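PDB 6I60: alpha-rhamnosidase from Dictyoglomus thermophilum, which probably hydrolyses terminal non-reducing alpha-L-rhamnose residues from alpha-L-rhamnosides, as a bacterial glycoside hydrolase. Local coordinates for residues 745-757 / 776-790. Sequence-based numbering, arbitrary orientation.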
loop_
_atom_site.group_PDB
_atom_site.type_symbol
_atom_site.label_atom_id
_atom_site.label_comp_id
_atom_site.label_asym_id
_atom_site.label_seq_id
_atom_site.Cartn_x
_atom_site.Cartn_y
_atom_site.Cartn_z
ATOM N N LEU A 745 -30.521 -15.090 3.882
ATOM C CA LEU A 745 -29.610 -13.974 4.106
ATOM C C LEU A 745 -30.368 -12.654 4.199
ATOM O O LEU A 745 -30.086 -11.830 5.079
ATOM C CB LEU A 745 -28.569 -13.922 2.988
ATOM C CG LEU A 745 -27.673 -12.685 2.949
ATOM C CD1 LEU A 745 -26.867 -12.577 4.233
ATOM C CD2 LEU A 745 -26.763 -12.726 1.738
ATOM N N LEU A 746 -31.338 -12.439 3.306
ATOM C CA LEU A 746 -32.100 -11.194 3.316
ATOM C C LEU A 746 -32.939 -11.065 4.582
ATOM O O LEU A 746 -33.015 -9.981 5.173
ATOM C CB LEU A 746 -32.989 -11.114 2.075
ATOM C CG LEU A 746 -32.280 -10.900 0.735
ATOM C CD1 LEU A 746 -33.224 -11.174 -0.429
ATOM C CD2 LEU A 746 -31.706 -9.492 0.651
ATOM N N GLU A 747 -33.574 -12.156 5.013
ATOM C CA GLU A 747 -34.393 -12.097 6.220
ATOM C C GLU A 747 -33.542 -11.889 7.466
ATOM O O GLU A 747 -33.977 -11.211 8.404
ATOM C CB GLU A 747 -35.234 -13.368 6.346
ATOM C CG GLU A 747 -36.221 -13.560 5.205
ATOM C CD GLU A 747 -37.108 -14.773 5.395
ATOM O OE1 GLU A 747 -38.319 -14.675 5.101
ATOM O OE2 GLU A 747 -36.595 -15.822 5.839
ATOM N N ASP A 748 -32.334 -12.455 7.497
ATOM C CA ASP A 748 -31.440 -12.199 8.619
ATOM C C ASP A 748 -30.961 -10.753 8.627
ATOM O O ASP A 748 -30.676 -10.200 9.695
ATOM C CB ASP A 748 -30.252 -13.156 8.574
ATOM C CG ASP A 748 -29.579 -13.311 9.922
ATOM O OD1 ASP A 748 -29.837 -14.325 10.606
ATOM O OD2 ASP A 748 -28.792 -12.417 10.297
ATOM N N ILE A 749 -30.873 -10.131 7.453
ATOM C CA ILE A 749 -30.448 -8.738 7.372
ATOM C C ILE A 749 -31.605 -7.803 7.698
ATOM O O ILE A 749 -31.468 -6.877 8.506
ATOM C CB ILE A 749 -29.863 -8.442 5.980
ATOM C CG1 ILE A 749 -28.487 -9.090 5.821
ATOM C CG2 ILE A 749 -29.783 -6.943 5.741
ATOM C CD1 ILE A 749 -27.950 -9.028 4.404
ATOM N N ILE A 750 -32.764 -8.037 7.084
ATOM C CA ILE A 750 -33.873 -7.095 7.202
ATOM C C ILE A 750 -34.663 -7.340 8.481
ATOM O O ILE A 750 -34.914 -6.413 9.259
ATOM C CB ILE A 750 -34.773 -7.174 5.957
ATOM C CG1 ILE A 750 -33.969 -6.840 4.698
ATOM C CG2 ILE A 750 -35.963 -6.241 6.101
ATOM C CD1 ILE A 750 -34.793 -6.820 3.432
ATOM N N ILE A 751 -35.073 -8.584 8.719
ATOM C CA ILE A 751 -35.934 -8.875 9.863
ATOM C C ILE A 751 -35.114 -8.986 11.142
ATOM O O ILE A 751 -35.349 -8.262 12.115
ATOM C CB ILE A 751 -36.755 -10.154 9.609
ATOM C CG1 ILE A 751 -37.508 -10.054 8.282
ATOM C CG2 ILE A 751 -37.726 -10.398 10.752
ATOM C CD1 ILE A 751 -38.145 -11.354 7.846
ATOM N N ARG A 752 -34.130 -9.889 11.155
ATOM C CA ARG A 752 -33.428 -10.197 12.397
ATOM C C ARG A 752 -32.504 -9.067 12.839
ATOM O O ARG A 752 -32.268 -8.901 14.041
ATOM C CB ARG A 752 -32.636 -11.496 12.244
ATOM C CG ARG A 752 -33.488 -12.759 12.323
ATOM C CD ARG A 752 -32.626 -14.013 12.285
ATOM N NE ARG A 752 -33.422 -15.234 12.186
ATOM C CZ ARG A 752 -33.731 -16.013 13.219
ATOM N NH1 ARG A 752 -33.315 -15.698 14.438
ATOM N NH2 ARG A 752 -34.458 -17.108 13.035
ATOM N N HIS A 753 -31.975 -8.282 11.900
ATOM C CA HIS A 753 -30.964 -7.287 12.228
ATOM C C HIS A 753 -31.313 -5.872 11.789
ATOM O O HIS A 753 -30.551 -4.947 12.095
ATOM C CB HIS A 753 -29.614 -7.693 11.625
ATOM C CG HIS A 753 -28.915 -8.768 12.394
ATOM N ND1 HIS A 753 -29.170 -10.108 12.196
ATOM C CD2 HIS A 753 -27.983 -8.704 13.373
ATOM C CE1 HIS A 753 -28.418 -10.822 13.015
ATOM N NE2 HIS A 753 -27.688 -9.994 13.740
ATOM N N ASP A 754 -32.433 -5.674 11.091
ATOM C CA ASP A 754 -32.906 -4.341 10.714
ATOM C C ASP A 754 -31.842 -3.576 9.925
ATOM O O ASP A 754 -31.450 -2.462 10.281
ATOM C CB ASP A 754 -33.355 -3.552 11.947
ATOM C CG ASP A 754 -34.131 -2.300 11.590
ATOM O OD1 ASP A 754 -34.997 -2.366 10.693
ATOM O OD2 ASP A 754 -33.870 -1.247 12.208
ATOM N N TYR A 755 -31.370 -4.201 8.845
ATOM C CA TYR A 755 -30.364 -3.624 7.950
ATOM C C TYR A 755 -29.082 -3.271 8.711
ATOM O O TYR A 755 -28.645 -2.121 8.753
ATOM C CB TYR A 755 -30.922 -2.401 7.216
ATOM C CG TYR A 755 -32.138 -2.689 6.372
ATOM C CD1 TYR A 755 -33.414 -2.588 6.903
ATOM C CD2 TYR A 755 -32.010 -3.055 5.039
ATOM C CE1 TYR A 755 -34.530 -2.846 6.133
ATOM C CE2 TYR A 755 -33.118 -3.314 4.260
ATOM C CZ TYR A 755 -34.375 -3.209 4.811
ATOM O OH TYR A 755 -35.483 -3.467 4.037
ATOM N N HIS A 756 -28.481 -4.292 9.314
ATOM C CA HIS A 756 -27.238 -4.122 10.048
ATOM C C HIS A 756 -26.327 -5.308 9.775
ATOM O O HIS A 756 -26.789 -6.438 9.603
ATOM C CB HIS A 756 -27.483 -3.979 11.555
ATOM C CG HIS A 756 -27.940 -2.613 11.968
ATOM N ND1 HIS A 756 -29.269 -2.252 12.002
ATOM C CD2 HIS A 756 -27.243 -1.523 12.366
ATOM C CE1 HIS A 756 -29.372 -0.997 12.403
ATOM N NE2 HIS A 756 -28.157 -0.532 12.631
ATOM N N LEU A 757 -25.025 -5.035 9.735
ATOM C CA LEU A 757 -24.045 -6.081 9.479
ATOM C C LEU A 757 -23.877 -6.971 10.704
ATOM O O LEU A 757 -23.739 -6.482 11.829
ATOM C CB LEU A 757 -22.702 -5.462 9.095
ATOM C CG LEU A 757 -22.615 -4.784 7.728
ATOM C CD1 LEU A 757 -21.313 -4.020 7.597
ATOM C CD2 LEU A 757 -22.747 -5.810 6.619
ATOM N N TYR A 776 -30.272 -6.882 -5.258
ATOM C CA TYR A 776 -30.738 -6.317 -3.994
ATOM C C TYR A 776 -29.791 -5.223 -3.518
ATOM O O TYR A 776 -29.334 -5.210 -2.373
ATOM C CB TYR A 776 -30.891 -7.405 -2.936
ATOM C CG TYR A 776 -32.072 -8.319 -3.173
ATOM C CD1 TYR A 776 -33.366 -7.903 -2.883
ATOM C CD2 TYR A 776 -31.894 -9.595 -3.694
ATOM C CE1 TYR A 776 -34.449 -8.733 -3.100
ATOM C CE2 TYR A 776 -32.970 -10.433 -3.915
ATOM C CZ TYR A 776 -34.245 -9.997 -3.617
ATOM O OH TYR A 776 -35.322 -10.826 -3.833
ATOM N N ASP A 777 -29.489 -4.274 -4.409
ATOM C CA ASP A 777 -28.613 -3.166 -4.046
ATOM C C ASP A 777 -29.273 -2.199 -3.071
ATOM O O ASP A 777 -28.565 -1.466 -2.372
ATOM C CB ASP A 777 -28.158 -2.418 -5.302
ATOM C CG ASP A 777 -29.296 -2.156 -6.277
ATOM O OD1 ASP A 777 -30.464 -2.433 -5.929
ATOM O OD2 ASP A 777 -29.021 -1.667 -7.396
ATOM N N GLU A 778 -30.609 -2.179 -3.006
ATOM C CA GLU A 778 -31.286 -1.304 -2.055
ATOM C C GLU A 778 -31.045 -1.746 -0.618
ATOM O O GLU A 778 -30.949 -0.902 0.281
ATOM C CB GLU A 778 -32.785 -1.258 -2.350
ATOM C CG GLU A 778 -33.134 -0.720 -3.730
ATOM C CD GLU A 778 -32.947 0.783 -3.838
ATOM O OE1 GLU A 778 -32.850 1.451 -2.785
ATOM O OE2 GLU A 778 -32.894 1.295 -4.979
ATOM N N VAL A 779 -30.949 -3.056 -0.383
ATOM C CA VAL A 779 -30.664 -3.555 0.958
ATOM C C VAL A 779 -29.250 -3.175 1.378
ATOM O O VAL A 779 -29.011 -2.781 2.525
ATOM C CB VAL A 779 -30.887 -5.077 1.014
ATOM C CG1 VAL A 779 -30.492 -5.630 2.375
ATOM C CG2 VAL A 779 -32.337 -5.414 0.690
ATOM N N ALA A 780 -28.291 -3.279 0.455
ATOM C CA ALA A 780 -26.912 -2.933 0.780
ATOM C C ALA A 780 -26.770 -1.447 1.085
ATOM O O ALA A 780 -26.027 -1.063 1.996
ATOM C CB ALA A 780 -25.986 -3.341 -0.366
ATOM N N TYR A 781 -27.476 -0.597 0.335
ATOM C CA TYR A 781 -27.414 0.837 0.593
ATOM C C TYR A 781 -28.007 1.180 1.954
ATOM O O TYR A 781 -27.483 2.047 2.664
ATOM C CB TYR A 781 -28.135 1.601 -0.516
ATOM C CG TYR A 781 -28.128 3.101 -0.332
ATOM C CD1 TYR A 781 -27.033 3.860 -0.716
ATOM C CD2 TYR A 781 -29.217 3.758 0.228
ATOM C CE1 TYR A 781 -27.020 5.231 -0.549
ATOM C CE2 TYR A 781 -29.213 5.129 0.401
ATOM C CZ TYR A 781 -28.113 5.861 0.009
ATOM O OH TYR A 781 -28.099 7.227 0.176
ATOM N N LYS A 782 -29.102 0.514 2.334
ATOM C CA LYS A 782 -29.708 0.774 3.636
ATOM C C LYS A 782 -28.801 0.327 4.773
ATOM O O LYS A 782 -28.869 0.885 5.874
ATOM C CB LYS A 782 -31.066 0.082 3.734
ATOM C CG LYS A 782 -32.211 0.875 3.117
ATOM C CD LYS A 782 -33.553 0.487 3.723
ATOM C CE LYS A 782 -33.660 0.947 5.168
ATOM N NZ LYS A 782 -35.028 1.441 5.497
ATOM N N ILE A 783 -27.953 -0.673 4.529
ATOM C CA ILE A 783 -26.979 -1.082 5.535
ATOM C C ILE A 783 -25.919 -0.002 5.714
ATOM O O ILE A 783 -25.541 0.337 6.842
ATOM C CB ILE A 783 -26.355 -2.434 5.147
ATOM C CG1 ILE A 783 -27.371 -3.563 5.328
ATOM C CG2 ILE A 783 -25.105 -2.709 5.965
ATOM C CD1 ILE A 783 -27.106 -4.769 4.452
ATOM N N VAL A 784 -25.437 0.566 4.606
ATOM C CA VAL A 784 -24.384 1.573 4.671
ATOM C C VAL A 784 -24.901 2.853 5.321
ATOM O O VAL A 784 -24.201 3.482 6.124
ATOM C CB VAL A 784 -23.819 1.830 3.262
ATOM C CG1 VAL A 784 -23.275 3.242 3.141
ATOM C CG2 VAL A 784 -22.738 0.811 2.932
ATOM N N ASN A 785 -26.137 3.242 5.005
ATOM C CA ASN A 785 -26.718 4.484 5.508
ATOM C C ASN A 785 -27.074 4.428 6.991
ATOM O O ASN A 785 -27.617 5.408 7.513
ATOM C CB ASN A 785 -27.963 4.840 4.689
ATOM C CG ASN A 785 -28.234 6.338 4.649
ATOM O OD1 ASN A 785 -28.750 6.856 3.658
ATOM N ND2 ASN A 785 -27.895 7.037 5.727
ATOM N N GLN A 786 -26.787 3.330 7.684
ATOM C CA GLN A 786 -27.110 3.228 9.100
ATOM C C GLN A 786 -26.149 4.065 9.935
ATOM O O GLN A 786 -24.943 4.105 9.672
ATOM C CB GLN A 786 -27.068 1.770 9.553
ATOM C CG GLN A 786 -28.271 0.958 9.106
ATOM C CD GLN A 786 -29.590 1.653 9.397
ATOM O OE1 GLN A 786 -30.289 2.089 8.482
ATOM N NE2 GLN A 786 -29.938 1.755 10.676
ATOM N N LYS A 787 -26.696 4.743 10.943
ATOM C CA LYS A 787 -25.913 5.535 11.882
ATOM C C LYS A 787 -25.910 4.936 13.282
ATOM O O LYS A 787 -25.406 5.567 14.217
ATOM C CB LYS A 787 -26.435 6.972 11.929
ATOM C CG LYS A 787 -25.745 7.918 10.960
ATOM C CD LYS A 787 -26.353 9.310 11.024
ATOM C CE LYS A 787 -27.044 9.676 9.719
ATOM N NZ LYS A 787 -26.928 11.132 9.424
ATOM N N THR A 788 -26.458 3.738 13.449
ATOM C CA THR A 788 -26.541 3.072 14.738
ATOM C C THR A 788 -25.689 1.810 14.731
ATOM O O THR A 788 -25.214 1.355 13.687
ATOM C CB THR A 788 -27.995 2.731 15.074
ATOM O OG1 THR A 788 -28.622 2.150 13.924
ATOM C CG2 THR A 788 -28.752 3.986 15.476
ATOM N N TYR A 789 -25.502 1.242 15.919
ATOM C CA TYR A 789 -24.698 0.035 16.044
ATOM C C TYR A 789 -25.443 -1.160 15.448
ATOM O O TYR A 789 -26.655 -1.300 15.648
ATOM C CB TYR A 789 -24.361 -0.239 17.512
ATOM C CG TYR A 789 -23.660 -1.562 17.741
ATOM C CD1 TYR A 789 -24.384 -2.729 17.963
ATOM C CD2 TYR A 789 -22.275 -1.643 17.735
ATOM C CE1 TYR A 789 -23.751 -3.933 18.160
ATOM C CE2 TYR A 789 -21.632 -2.844 17.938
ATOM C CZ TYR A 789 -22.375 -3.986 18.151
ATOM O OH TYR A 789 -21.737 -5.187 18.354
ATOM N N PRO A 790 -24.746 -2.046 14.714
ATOM C CA PRO A 790 -23.347 -1.890 14.304
ATOM C C PRO A 790 -23.200 -1.474 12.837
ATOM O O PRO A 790 -23.740 -2.138 11.948
ATOM C CB PRO A 790 -22.767 -3.287 14.533
ATOM C CG PRO A 790 -23.953 -4.228 14.402
ATOM C CD PRO A 790 -25.229 -3.413 14.460
#
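The Y755 ring lies against the aliphatic chain of K782. With CG anti to its own carbonyl carbon (chi1 -59°), the tyrosine lays one ring face against the lysine chain. CD of K782 sits over the middle of that face, 3.9 Å from the centroid of the Y755 ring, a CH-pi contact. With the chain bent at chi3 and chi4, K782 NZ stays over the same face, 4.7 Å from the Y755 ring centroid, a cation-pi contact. V779 O meets the ring at its edge.

At the N-terminal end of helix 777-784, where Y776 takes the N-cap position, L746 crosses its ring at about a right angle, CD1 of L746 centred over the phenol face at 3.6 Å from the centroid. Between these two aromatic contacts V779 splits its branches: CG1 packs on I749 CG2 (3.7 Å), CG2 on I750 CD1 and L746 CD2. I783 likewise sends CD1 to I749 CG2 and CG2 to L757 CG.

The H756 imidazole is held at both nitrogens. ND1 donates to H753 O and more weakly to D754 O, within its own segment, while NE2 shares a hydrogen bond with T788 OG1 (3.0 Å). CG of Q786 lies over one imidazole face, offset toward the rim, a CH-pi contact, and P790, after a cis peptide, brings CD within 3.5 Å of H756 CD2.

The contact joins helix 738-750 and the loop after it to helix 777-784 and its following loop, within the six-hairpin glycosidase domain; the axes of 745-750 and 777-784 come within 11.4 Å and run 29° apart. Helix 761-773 links them and packs against L745, L757 and V784; helix 473-488 touches Y781 and V784, and helix 792-797 meets L757 and Y789.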